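Local atomic coordinates of peptidase, C14 family (Geobacter sulfurreducens PCA, PDB entry 3BIJ), a protein that is uncharacterised but, as a caspase-like member of peptidase family C14, probably acts as a cysteine-type endopeptidase. Residues M51-T56 with C104-E109; L9-V14 with L79-H84; A124-L129 with V198-L203; V193-V198 with F260-P265. One frame throughout, in Å; residues are numbered along the deposited sequence.

Contact 1: residues M51-T56 with C104-E109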
loop_
_atom_site.group_PDB
_atom_site.type_symbol
_atom_site.label_atom_id
_atom_site.label_comp_id
_atom_site.label_asym_id
_atom_site.label_seq_id
_atom_site.Cartn_x
_atom_site.Cartn_y
_atom_site.Cartn_z
HETATM N N MSE A 51 -27.114 -24.238 15.740
HETATM C CA MSE A 51 -25.707 -24.101 15.373
HETATM C C MSE A 51 -25.366 -24.993 14.195
HETATM O O MSE A 51 -25.698 -26.168 14.193
HETATM C CB MSE A 51 -24.807 -24.479 16.552
HETATM C CG MSE A 51 -25.247 -23.931 17.898
HETATM SE SE MSE A 51 -24.750 -22.083 18.223
HETATM C CE MSE A 51 -25.778 -21.240 16.927
ATOM N N THR A 52 -24.686 -24.420 13.206
ATOM C CA THR A 52 -24.282 -25.118 11.990
ATOM C C THR A 52 -25.112 -26.365 11.638
ATOM O O THR A 52 -26.189 -26.248 11.048
ATOM C CB THR A 52 -22.794 -25.490 12.048
ATOM O OG1 THR A 52 -22.595 -26.495 13.036
ATOM C CG2 THR A 52 -21.965 -24.278 12.419
ATOM N N LYS A 53 -24.627 -27.553 11.995
ATOM C CA LYS A 53 -25.340 -28.797 11.679
ATOM C C LYS A 53 -26.817 -28.745 11.992
ATOM O O LYS A 53 -27.622 -29.367 11.310
ATOM C CB LYS A 53 -24.728 -29.971 12.434
ATOM C CG LYS A 53 -23.440 -30.479 11.839
ATOM C CD LYS A 53 -23.117 -31.859 12.374
ATOM C CE LYS A 53 -21.966 -32.493 11.598
ATOM N NZ LYS A 53 -21.746 -33.907 12.035
ATOM N N ALA A 54 -27.159 -27.999 13.032
ATOM C CA ALA A 54 -28.538 -27.864 13.456
ATOM C C ALA A 54 -29.312 -26.856 12.600
ATOM O O ALA A 54 -30.540 -26.921 12.523
ATOM C CB ALA A 54 -28.581 -27.456 14.934
ATOM N N ALA A 55 -28.609 -25.922 11.964
ATOM C CA ALA A 55 -29.281 -24.911 11.145
ATOM C C ALA A 55 -29.555 -25.394 9.731
ATOM O O ALA A 55 -28.935 -24.931 8.779
ATOM C CB ALA A 55 -28.448 -23.631 11.107
ATOM N N THR A 56 -30.501 -26.314 9.594
ATOM C CA THR A 56 -30.837 -26.850 8.283
ATOM C C THR A 56 -32.065 -26.180 7.689
ATOM O O THR A 56 -32.783 -25.469 8.384
ATOM C CB THR A 56 -31.133 -28.336 8.363
ATOM O OG1 THR A 56 -32.396 -28.527 9.010
ATOM C CG2 THR A 56 -30.052 -29.044 9.151
ATOM N N CYS A 104 -26.778 -19.349 3.276
ATOM C CA CYS A 104 -26.178 -20.660 3.121
ATOM C C CYS A 104 -26.349 -21.477 4.377
ATOM O O CYS A 104 -25.546 -21.414 5.314
ATOM C CB CYS A 104 -24.708 -20.536 2.759
ATOM S SG CYS A 104 -24.488 -19.798 1.168
ATOM N N LEU A 105 -27.429 -22.237 4.402
ATOM C CA LEU A 105 -27.693 -23.072 5.553
ATOM C C LEU A 105 -26.890 -24.358 5.374
ATOM O O LEU A 105 -26.384 -24.645 4.289
ATOM C CB LEU A 105 -29.206 -23.319 5.695
ATOM C CG LEU A 105 -30.036 -22.043 5.989
ATOM C CD1 LEU A 105 -31.470 -22.405 6.207
ATOM C CD2 LEU A 105 -29.496 -21.321 7.225
ATOM N N PHE A 106 -26.748 -25.121 6.444
ATOM C CA PHE A 106 -25.954 -26.341 6.397
ATOM C C PHE A 106 -26.480 -27.303 5.355
ATOM O O PHE A 106 -25.730 -27.856 4.548
ATOM C CB PHE A 106 -25.956 -26.990 7.783
ATOM C CG PHE A 106 -24.948 -28.090 7.944
ATOM C CD1 PHE A 106 -25.249 -29.389 7.542
ATOM C CD2 PHE A 106 -23.694 -27.825 8.494
ATOM C CE1 PHE A 106 -24.324 -30.401 7.682
ATOM C CE2 PHE A 106 -22.756 -28.836 8.639
ATOM C CZ PHE A 106 -23.070 -30.127 8.233
ATOM N N ASP A 107 -27.790 -27.475 5.380
ATOM C CA ASP A 107 -28.508 -28.360 4.471
ATOM C C ASP A 107 -28.392 -27.928 2.995
ATOM O O ASP A 107 -28.250 -28.760 2.096
ATOM C CB ASP A 107 -29.977 -28.368 4.906
ATOM C CG ASP A 107 -30.641 -29.675 4.656
ATOM O OD1 ASP A 107 -29.897 -30.677 4.487
ATOM O OD2 ASP A 107 -31.903 -29.707 4.643
ATOM N N GLY A 108 -28.479 -26.619 2.769
ATOM C CA GLY A 108 -28.423 -26.059 1.437
ATOM C C GLY A 108 -28.776 -24.581 1.533
ATOM O O GLY A 108 -28.774 -24.006 2.628
ATOM N N GLU A 109 -29.102 -23.952 0.409
ATOM C CA GLU A 109 -29.420 -22.526 0.434
ATOM C C GLU A 109 -30.900 -22.222 0.576
ATOM O O GLU A 109 -31.747 -22.906 0.014
ATOM C CB GLU A 109 -28.885 -21.838 -0.826
ATOM C CG GLU A 109 -27.400 -22.024 -1.014
ATOM C CD GLU A 109 -26.912 -21.497 -2.329
ATOM O OE1 GLU A 109 -26.973 -20.269 -2.533
ATOM O OE2 GLU A 109 -26.466 -22.311 -3.161
#

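Contact 2: residues L9-V14 with L79-H84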
loop_
_atom_site.group_PDB
_atom_site.type_symbol
_atom_site.label_atom_id
_atom_site.label_comp_id
_atom_site.label_asym_id
_atom_site.label_seq_id
_atom_site.Cartn_x
_atom_site.Cartn_y
_atom_site.Cartn_z
ATOM N N LEU A 9 -29.518 -18.070 14.746
ATOM C CA LEU A 9 -28.895 -18.997 13.822
ATOM C C LEU A 9 -27.432 -18.652 13.660
ATOM O O LEU A 9 -27.075 -17.487 13.488
ATOM C CB LEU A 9 -29.565 -18.921 12.456
ATOM C CG LEU A 9 -31.079 -19.157 12.390
ATOM C CD1 LEU A 9 -31.562 -18.964 10.957
ATOM C CD2 LEU A 9 -31.401 -20.562 12.875
ATOM N N GLY A 10 -26.586 -19.672 13.704
ATOM C CA GLY A 10 -25.159 -19.468 13.545
ATOM C C GLY A 10 -24.549 -20.664 12.836
ATOM O O GLY A 10 -24.683 -21.803 13.291
ATOM N N LEU A 11 -23.888 -20.418 11.708
ATOM C CA LEU A 11 -23.272 -21.504 10.960
ATOM C C LEU A 11 -21.842 -21.200 10.599
ATOM O O LEU A 11 -21.587 -20.435 9.673
ATOM C CB LEU A 11 -24.036 -21.772 9.669
ATOM C CG LEU A 11 -25.517 -22.075 9.830
ATOM C CD1 LEU A 11 -26.320 -20.801 9.683
ATOM C CD2 LEU A 11 -25.923 -23.089 8.781
ATOM N N ASN A 12 -20.889 -21.774 11.315
ATOM C CA ASN A 12 -19.519 -21.498 10.932
ATOM C C ASN A 12 -18.950 -22.674 10.139
ATOM O O ASN A 12 -17.750 -22.943 10.151
ATOM C CB ASN A 12 -18.664 -21.148 12.146
ATOM C CG ASN A 12 -18.936 -22.028 13.299
ATOM O OD1 ASN A 12 -19.139 -23.229 13.130
ATOM N ND2 ASN A 12 -18.939 -21.455 14.495
ATOM N N ALA A 13 -19.857 -23.358 9.444
ATOM C CA ALA A 13 -19.533 -24.475 8.569
ATOM C C ALA A 13 -20.824 -24.947 7.921
ATOM O O ALA A 13 -21.912 -24.719 8.455
ATOM C CB ALA A 13 -18.890 -25.617 9.345
ATOM N N VAL A 14 -20.704 -25.559 6.749
ATOM C CA VAL A 14 -21.858 -26.099 6.038
ATOM C C VAL A 14 -21.484 -27.473 5.489
ATOM O O VAL A 14 -20.322 -27.874 5.537
ATOM C CB VAL A 14 -22.316 -25.192 4.878
ATOM C CG1 VAL A 14 -22.715 -23.836 5.428
ATOM C CG2 VAL A 14 -21.232 -25.062 3.823
ATOM N N LEU A 79 -35.357 -12.686 14.784
ATOM C CA LEU A 79 -34.554 -13.611 13.990
ATOM C C LEU A 79 -33.165 -13.041 13.767
ATOM O O LEU A 79 -33.021 -11.978 13.172
ATOM C CB LEU A 79 -35.209 -13.862 12.630
ATOM C CG LEU A 79 -34.423 -14.677 11.591
ATOM C CD1 LEU A 79 -33.986 -16.016 12.173
ATOM C CD2 LEU A 79 -35.315 -14.908 10.363
ATOM N N SER A 80 -32.149 -13.738 14.251
ATOM C CA SER A 80 -30.785 -13.281 14.055
ATOM C C SER A 80 -30.087 -14.371 13.259
ATOM O O SER A 80 -30.392 -15.550 13.430
ATOM C CB SER A 80 -30.065 -13.057 15.387
ATOM O OG SER A 80 -29.892 -14.273 16.080
ATOM N N TYR A 81 -29.163 -13.978 12.386
ATOM C CA TYR A 81 -28.455 -14.938 11.556
ATOM C C TYR A 81 -27.019 -14.557 11.260
ATOM O O TYR A 81 -26.726 -13.436 10.841
ATOM C CB TYR A 81 -29.194 -15.133 10.219
ATOM C CG TYR A 81 -28.420 -15.905 9.156
ATOM C CD1 TYR A 81 -27.629 -15.248 8.204
ATOM C CD2 TYR A 81 -28.460 -17.296 9.119
ATOM C CE1 TYR A 81 -26.899 -15.967 7.247
ATOM C CE2 TYR A 81 -27.735 -18.024 8.177
ATOM C CZ TYR A 81 -26.955 -17.358 7.245
ATOM O OH TYR A 81 -26.230 -18.081 6.322
ATOM N N SER A 82 -26.124 -15.504 11.494
ATOM C CA SER A 82 -24.727 -15.306 11.187
ATOM C C SER A 82 -24.301 -16.515 10.384
ATOM O O SER A 82 -24.334 -17.650 10.863
ATOM C CB SER A 82 -23.886 -15.146 12.452
ATOM O OG SER A 82 -24.042 -13.842 12.971
ATOM N N GLY A 83 -23.946 -16.255 9.135
ATOM C CA GLY A 83 -23.519 -17.314 8.243
ATOM C C GLY A 83 -23.172 -16.690 6.911
ATOM O O GLY A 83 -23.084 -15.469 6.802
ATOM N N HIS A 84 -22.981 -17.527 5.901
ATOM C CA HIS A 84 -22.644 -17.052 4.572
ATOM C C HIS A 84 -23.892 -16.660 3.815
ATOM O O HIS A 84 -24.970 -17.195 4.064
ATOM C CB HIS A 84 -21.940 -18.140 3.761
ATOM C CG HIS A 84 -20.470 -18.230 4.008
ATOM N ND1 HIS A 84 -19.896 -19.263 4.715
ATOM C CD2 HIS A 84 -19.459 -17.404 3.651
ATOM C CE1 HIS A 84 -18.591 -19.072 4.784
ATOM N NE2 HIS A 84 -18.301 -17.950 4.148
HETATM O O HOH W 1 -27.705 -15.424 15.182
#

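Contact 3: residues A124-L129 with V198-L203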
loop_
_atom_site.group_PDB
_atom_site.type_symbol
_atom_site.label_atom_id
_atom_site.label_comp_id
_atom_site.label_asym_id
_atom_site.label_seq_id
_atom_site.Cartn_x
_atom_site.Cartn_y
_atom_site.Cartn_z
ATOM N N ALA A 124 -50.801 -9.526 12.039
ATOM C CA ALA A 124 -50.787 -8.131 11.629
ATOM C C ALA A 124 -50.089 -7.189 12.610
ATOM O O ALA A 124 -49.243 -6.381 12.214
ATOM C CB ALA A 124 -52.200 -7.656 11.361
ATOM N N GLY A 125 -50.425 -7.287 13.885
ATOM C CA GLY A 125 -49.795 -6.403 14.848
ATOM C C GLY A 125 -48.555 -6.988 15.493
ATOM O O GLY A 125 -48.197 -6.610 16.607
ATOM N N VAL A 126 -47.893 -7.910 14.808
ATOM C CA VAL A 126 -46.694 -8.523 15.365
ATOM C C VAL A 126 -45.425 -7.837 14.834
ATOM O O VAL A 126 -45.333 -7.509 13.654
ATOM C CB VAL A 126 -46.685 -10.076 15.088
ATOM C CG1 VAL A 126 -47.072 -10.350 13.658
ATOM C CG2 VAL A 126 -45.313 -10.665 15.383
ATOM N N ARG A 127 -44.473 -7.588 15.731
ATOM C CA ARG A 127 -43.213 -6.948 15.368
ATOM C C ARG A 127 -42.211 -8.037 15.017
ATOM O O ARG A 127 -42.071 -9.015 15.758
ATOM C CB ARG A 127 -42.671 -6.111 16.533
ATOM C CG ARG A 127 -43.563 -4.951 16.938
ATOM C CD ARG A 127 -44.104 -5.137 18.347
ATOM N NE ARG A 127 -43.054 -4.956 19.341
ATOM C CZ ARG A 127 -42.989 -5.621 20.487
ATOM N NH1 ARG A 127 -43.918 -6.520 20.793
ATOM N NH2 ARG A 127 -41.985 -5.397 21.322
ATOM N N VAL A 128 -41.529 -7.874 13.886
ATOM C CA VAL A 128 -40.533 -8.844 13.433
ATOM C C VAL A 128 -39.175 -8.153 13.362
ATOM O O VAL A 128 -38.960 -7.285 12.520
ATOM C CB VAL A 128 -40.888 -9.411 12.031
ATOM C CG1 VAL A 128 -39.834 -10.398 11.586
ATOM C CG2 VAL A 128 -42.248 -10.094 12.076
ATOM N N LEU A 129 -38.269 -8.532 14.257
ATOM C CA LEU A 129 -36.934 -7.947 14.303
ATOM C C LEU A 129 -35.921 -8.935 13.740
ATOM O O LEU A 129 -35.758 -10.022 14.284
ATOM C CB LEU A 129 -36.573 -7.607 15.746
ATOM C CG LEU A 129 -35.206 -6.978 15.987
ATOM C CD1 LEU A 129 -35.142 -5.614 15.340
ATOM C CD2 LEU A 129 -34.973 -6.888 17.485
ATOM N N VAL A 198 -46.325 -7.453 3.466
ATOM C CA VAL A 198 -46.595 -8.330 4.591
ATOM C C VAL A 198 -47.362 -7.577 5.666
ATOM O O VAL A 198 -47.163 -6.380 5.854
ATOM C CB VAL A 198 -45.290 -8.852 5.181
ATOM C CG1 VAL A 198 -45.574 -9.697 6.420
ATOM C CG2 VAL A 198 -44.558 -9.654 4.127
ATOM N N LYS A 199 -48.244 -8.274 6.368
ATOM C CA LYS A 199 -49.033 -7.639 7.413
ATOM C C LYS A 199 -48.192 -7.210 8.603
ATOM O O LYS A 199 -48.404 -6.133 9.169
ATOM C CB LYS A 199 -50.136 -8.586 7.885
ATOM C CG LYS A 199 -49.950 -10.021 7.425
ATOM C CD LYS A 199 -50.907 -10.976 8.134
ATOM C CE LYS A 199 -52.369 -10.609 7.896
ATOM N NZ LYS A 199 -52.715 -10.590 6.440
ATOM N N ALA A 200 -47.233 -8.049 8.980
ATOM C CA ALA A 200 -46.379 -7.756 10.127
ATOM C C ALA A 200 -45.414 -6.585 9.894
ATOM O O ALA A 200 -45.139 -6.220 8.755
ATOM C CB ALA A 200 -45.607 -9.003 10.504
ATOM N N SER A 201 -44.919 -5.983 10.974
ATOM C CA SER A 201 -43.972 -4.868 10.861
ATOM C C SER A 201 -42.547 -5.402 10.858
ATOM O O SER A 201 -42.050 -5.844 11.893
ATOM C CB SER A 201 -44.111 -3.896 12.037
ATOM O OG SER A 201 -45.398 -3.323 12.101
ATOM N N ILE A 202 -41.887 -5.341 9.708
ATOM C CA ILE A 202 -40.522 -5.839 9.601
ATOM C C ILE A 202 -39.464 -4.743 9.805
ATOM O O ILE A 202 -39.571 -3.640 9.268
ATOM C CB ILE A 202 -40.264 -6.489 8.219
ATOM C CG1 ILE A 202 -41.459 -7.356 7.787
ATOM C CG2 ILE A 202 -39.011 -7.362 8.292
ATOM C CD1 ILE A 202 -41.661 -8.617 8.617
ATOM N N LEU A 203 -38.451 -5.058 10.604
ATOM C CA LEU A 203 -37.340 -4.153 10.859
ATOM C C LEU A 203 -36.136 -5.052 10.667
ATOM O O LEU A 203 -35.780 -5.851 11.541
ATOM C CB LEU A 203 -37.369 -3.588 12.285
ATOM C CG LEU A 203 -36.108 -2.853 12.766
ATOM C CD1 LEU A 203 -35.641 -1.909 11.713
ATOM C CD2 LEU A 203 -36.372 -2.113 14.065
#

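Contact 4: residues V193-V198 with F260-P265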
loop_
_atom_site.group_PDB
_atom_site.type_symbol
_atom_site.label_atom_id
_atom_site.label_comp_id
_atom_site.label_asym_id
_atom_site.label_seq_id
_atom_site.Cartn_x
_atom_site.Cartn_y
_atom_site.Cartn_z
ATOM N N VAL A 193 -42.249 -12.295 -3.519
ATOM C CA VAL A 193 -43.116 -11.525 -2.639
ATOM C C VAL A 193 -42.476 -10.202 -2.247
ATOM O O VAL A 193 -41.255 -10.092 -2.172
ATOM C CB VAL A 193 -43.450 -12.313 -1.369
ATOM C CG1 VAL A 193 -44.595 -13.273 -1.647
ATOM C CG2 VAL A 193 -42.218 -13.085 -0.907
ATOM N N ASP A 194 -43.317 -9.207 -1.991
ATOM C CA ASP A 194 -42.860 -7.870 -1.625
ATOM C C ASP A 194 -42.913 -7.639 -0.107
ATOM O O ASP A 194 -43.993 -7.591 0.486
ATOM C CB ASP A 194 -43.734 -6.834 -2.347
ATOM C CG ASP A 194 -43.081 -5.457 -2.434
ATOM O OD1 ASP A 194 -41.947 -5.370 -2.964
ATOM O OD2 ASP A 194 -43.708 -4.466 -1.990
ATOM N N LEU A 195 -41.747 -7.482 0.517
ATOM C CA LEU A 195 -41.687 -7.259 1.957
ATOM C C LEU A 195 -42.484 -6.046 2.429
ATOM O O LEU A 195 -42.780 -5.916 3.619
ATOM C CB LEU A 195 -40.237 -7.120 2.427
ATOM C CG LEU A 195 -39.533 -8.381 2.930
ATOM C CD1 LEU A 195 -38.120 -8.010 3.371
ATOM C CD2 LEU A 195 -40.300 -8.994 4.104
ATOM N N ALA A 196 -42.831 -5.157 1.507
ATOM C CA ALA A 196 -43.598 -3.970 1.871
ATOM C C ALA A 196 -45.096 -4.242 1.836
ATOM O O ALA A 196 -45.905 -3.316 1.893
ATOM C CB ALA A 196 -43.258 -2.816 0.936
ATOM N N ASP A 197 -45.462 -5.515 1.738
ATOM C CA ASP A 197 -46.868 -5.895 1.695
ATOM C C ASP A 197 -47.293 -6.785 2.852
ATOM O O ASP A 197 -48.479 -6.874 3.171
ATOM C CB ASP A 197 -47.180 -6.595 0.373
ATOM C CG ASP A 197 -47.268 -5.625 -0.784
ATOM O OD1 ASP A 197 -47.511 -6.078 -1.931
ATOM O OD2 ASP A 197 -47.100 -4.404 -0.538
ATOM N N VAL A 198 -46.325 -7.453 3.466
ATOM C CA VAL A 198 -46.595 -8.330 4.591
ATOM C C VAL A 198 -47.362 -7.577 5.666
ATOM O O VAL A 198 -47.163 -6.380 5.854
ATOM C CB VAL A 198 -45.290 -8.852 5.181
ATOM C CG1 VAL A 198 -45.574 -9.697 6.420
ATOM C CG2 VAL A 198 -44.558 -9.654 4.127
ATOM N N PHE A 260 -33.407 -1.334 7.433
ATOM C CA PHE A 260 -34.503 -1.486 6.478
ATOM C C PHE A 260 -35.832 -1.866 7.145
ATOM O O PHE A 260 -35.880 -2.792 7.957
ATOM C CB PHE A 260 -34.120 -2.568 5.473
ATOM C CG PHE A 260 -35.049 -2.670 4.310
ATOM C CD1 PHE A 260 -35.119 -1.642 3.376
ATOM C CD2 PHE A 260 -35.848 -3.797 4.136
ATOM C CE1 PHE A 260 -35.971 -1.726 2.273
ATOM C CE2 PHE A 260 -36.709 -3.899 3.036
ATOM C CZ PHE A 260 -36.770 -2.857 2.099
ATOM N N THR A 261 -36.906 -1.157 6.793
ATOM C CA THR A 261 -38.233 -1.438 7.342
ATOM C C THR A 261 -39.168 -1.875 6.221
ATOM O O THR A 261 -39.127 -1.325 5.131
ATOM C CB THR A 261 -38.868 -0.205 8.010
ATOM O OG1 THR A 261 -39.037 0.831 7.038
ATOM C CG2 THR A 261 -38.002 0.302 9.150
ATOM N N ALA A 262 -40.008 -2.868 6.491
ATOM C CA ALA A 262 -40.948 -3.347 5.494
ATOM C C ALA A 262 -42.276 -3.692 6.161
ATOM O O ALA A 262 -42.398 -3.618 7.384
ATOM C CB ALA A 262 -40.379 -4.559 4.786
ATOM N N GLY A 263 -43.275 -4.062 5.360
ATOM C CA GLY A 263 -44.571 -4.413 5.918
ATOM C C GLY A 263 -45.346 -3.219 6.443
ATOM O O GLY A 263 -45.094 -2.078 6.050
ATOM N N THR A 264 -46.297 -3.476 7.333
ATOM C CA THR A 264 -47.104 -2.402 7.889
ATOM C C THR A 264 -46.282 -1.519 8.822
ATOM O O THR A 264 -45.765 -1.981 9.835
ATOM C CB THR A 264 -48.321 -2.958 8.648
ATOM O OG1 THR A 264 -49.088 -3.783 7.762
ATOM C CG2 THR A 264 -49.204 -1.821 9.151
ATOM N N PRO A 265 -46.142 -0.228 8.483
ATOM C CA PRO A 265 -45.368 0.695 9.320
ATOM C C PRO A 265 -45.825 0.697 10.783
ATOM O O PRO A 265 -47.021 0.596 11.071
ATOM C CB PRO A 265 -45.577 2.046 8.633
ATOM C CG PRO A 265 -46.903 1.897 7.971
ATOM C CD PRO A 265 -46.815 0.496 7.392
#

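Contact 1: residues M51-T56 with C104-E109
The ring of Phe106 packs against the backbone of Lys53 as well as its side chain: Lys53 CA lies over one ring face, 3.8 Å from the centroid, in a CH-pi contact. This joins two loops of the caspase-like fold, one between strand 46-51 and helix 57-70, the other between strands 99-104 and 109-111. CG of Phe106 is anti to its backbone N (chi1 -168°), which turns the ring along the lysine. Lys53 runs beside it the same way, and its CG reaches Phe106 CZ at 3.6 Å. At the root of the ring, Phe106 CB touches Thr52 O at 3.4 Å. A single hydrogen bond ties the backbones: Phe106 N donates to Ala55 O over 3.2 Å, with 152° at the hydrogen. Ala55 is the centre of an inverse gamma turn. An alanine in place of Phe106 could keep that bond, but would probably take away the ring face that lies against Lys53 CA and CG. Leu105 CB lies 3.5 Å from the same Ala55 O. Thr56 caps helix 57-70 through OG1, bonded to Lys59 N. Its CB meets Asp107 CB at 3.6 Å.

Contact 2: residues L9-V14 with L79-H84
Tyr81 leaves its strand on the same side of the sheet as Leu9, its bridge partner in this parallel pair. CG is anti to the backbone N (chi1 169°), which sends the ring along the strand pair. CD2 comes first to Leu9 CB at 3.9 Å, with Leu9 at the ring edge. CE2 then meets Leu11 CD1 at 3.5 Å, where the leucine crosses the tyrosine at about a right angle. Gly83 N sits over one ring face, toward the rim. Tyr81 OH donates to His84 O over 2.7 Å, which ties the ring tip to the backbone three residues on. A phenylalanine here would probably keep the ring contacts but leave His84 O without this donor, though probably still bonded to Cys104 N. The backbones are joined by Leu9 N to Ser80 O (3.0 Å), Ser82 N to Leu9 O (3.0 Å) and Leu11 N to Ser82 O (2.9 Å). A water donates to Leu9 O and is bonded to Ser80 OG, while Ser82 OG is held by Asp32. Such parallel central strands are typical of the caspase fold, and the position of His84 just after residues 79-82 is consistent with that of the active-site histidine in caspase relatives.

Contact 3: residues A124-L129 with V198-L203
Val128 and Ile202 form the apolar centre of this pair of parallel strands. The two strands, 127-133 and 201-206, are neighbours in the main sheet of the caspase-like fold. The side chains of Val128 and Ile202 lie side by side on one face, pointing the same way. Ile202 CG1 is beside its backbone N (chi1 -42°), and CD1 bends back to reach Val128 CB at 3.6 Å. Val128 CG2 also touches Ala200 CB at 3.9 Å, and Val126 CG1 meets that same methyl at 3.7 Å. Phe122 lies against both Val128 and Ala200. On the other face, Leu129 CD1 packs on Leu203 CG at 3.9 Å, and helix 267-271 covers Leu203 with Phe269 and Leu270. Strands 127-129 and 201-203 run nearly parallel, at 18°. Three backbone bonds join them, and they alternate in direction: Ser201 N to Val126 O (3.1 Å), Val128 N to Ser201 O (2.9 Å) and Leu203 N to Val128 O (3.0 Å). The last is nearly straight at the carbonyl, with a C=O...N angle of 177°. The polar ends of Arg127 and Ser201 are held outside the two segments. Arg127 NH2 is bonded to Gln272 OE1, and Ser201 OG to Thr264 O. At the exposed end of the pair, Lys199 CB rests on Ala124, and Ala124 O faces Lys199 O at 3.2 Å, two acceptors that do not bond.

Contact 4: residues V193-V198 with F260-P265
The loop 193-198 meets the end of strand 258-263 with the CA atoms of Ala196 and Gly263 4.2 Å apart and with two weak backbone bonds: Gly263 N to Leu195 O is short, 2.6 Å, but bent to 115° at the hydrogen, and Thr264 N to Val198 O is long, 3.4 Å. Gly263 has a positive phi (72°), and a CB there would lie about 3.2 Å from Val198 O, which is tight. Leu195 carries the apolar part. Its CB meets Ala262 CB at 3.5 Å. Farther out, Leu195 CD1 reaches the edge of the Phe260 ring, near its plane, at 4.4 Å from CE2. Leu195 also touches Tyr116 of helix 112-119 and Leu204 of strand 201-206. Thr264 has OG1 beside its backbone N (chi1 -57°), and that hydroxyl is hydrogen-bonded to O of Lys199, the residue after segment 193-198. Phe260 also packs on Arg241 of the second subunit, and Pro265 on Pro265 of that subunit, which places the contact near an interface between copies. The strand is antiparallel to 201-206, so the loop that leads into 201-206 comes back beside its neighbour's end. With both direct bonds weak, the fit probably rests more on Leu195 against Ala262 and on the close approach at Gly263, with the Thr264 hydroxyl bonded to neighbouring Lys199.

In the fold
All four contacts lie in one caspase-like domain and belong to or border its main sheet. Contacts 1 and 2 interleave along the chain, and contacts 3 and 4 do so after them. Contacts 1 and 2 are neighbours, with centres about 8 Å apart, and a probable hydrogen bond from Thr52 N to Gly10 O joins them. Contact 2 continues into contact 3 through the adjacent strands 76-89 and 127-133, although their centres are about 22 Å apart. Contacts 3 and 4 share Val198, with centres about 8 Å apart. Contacts 1 and 4 fall on opposite sides of the chain's centre, about 26 Å between centres. Sheet pairing thus links loops at one side of the domain to a subunit interface at the other.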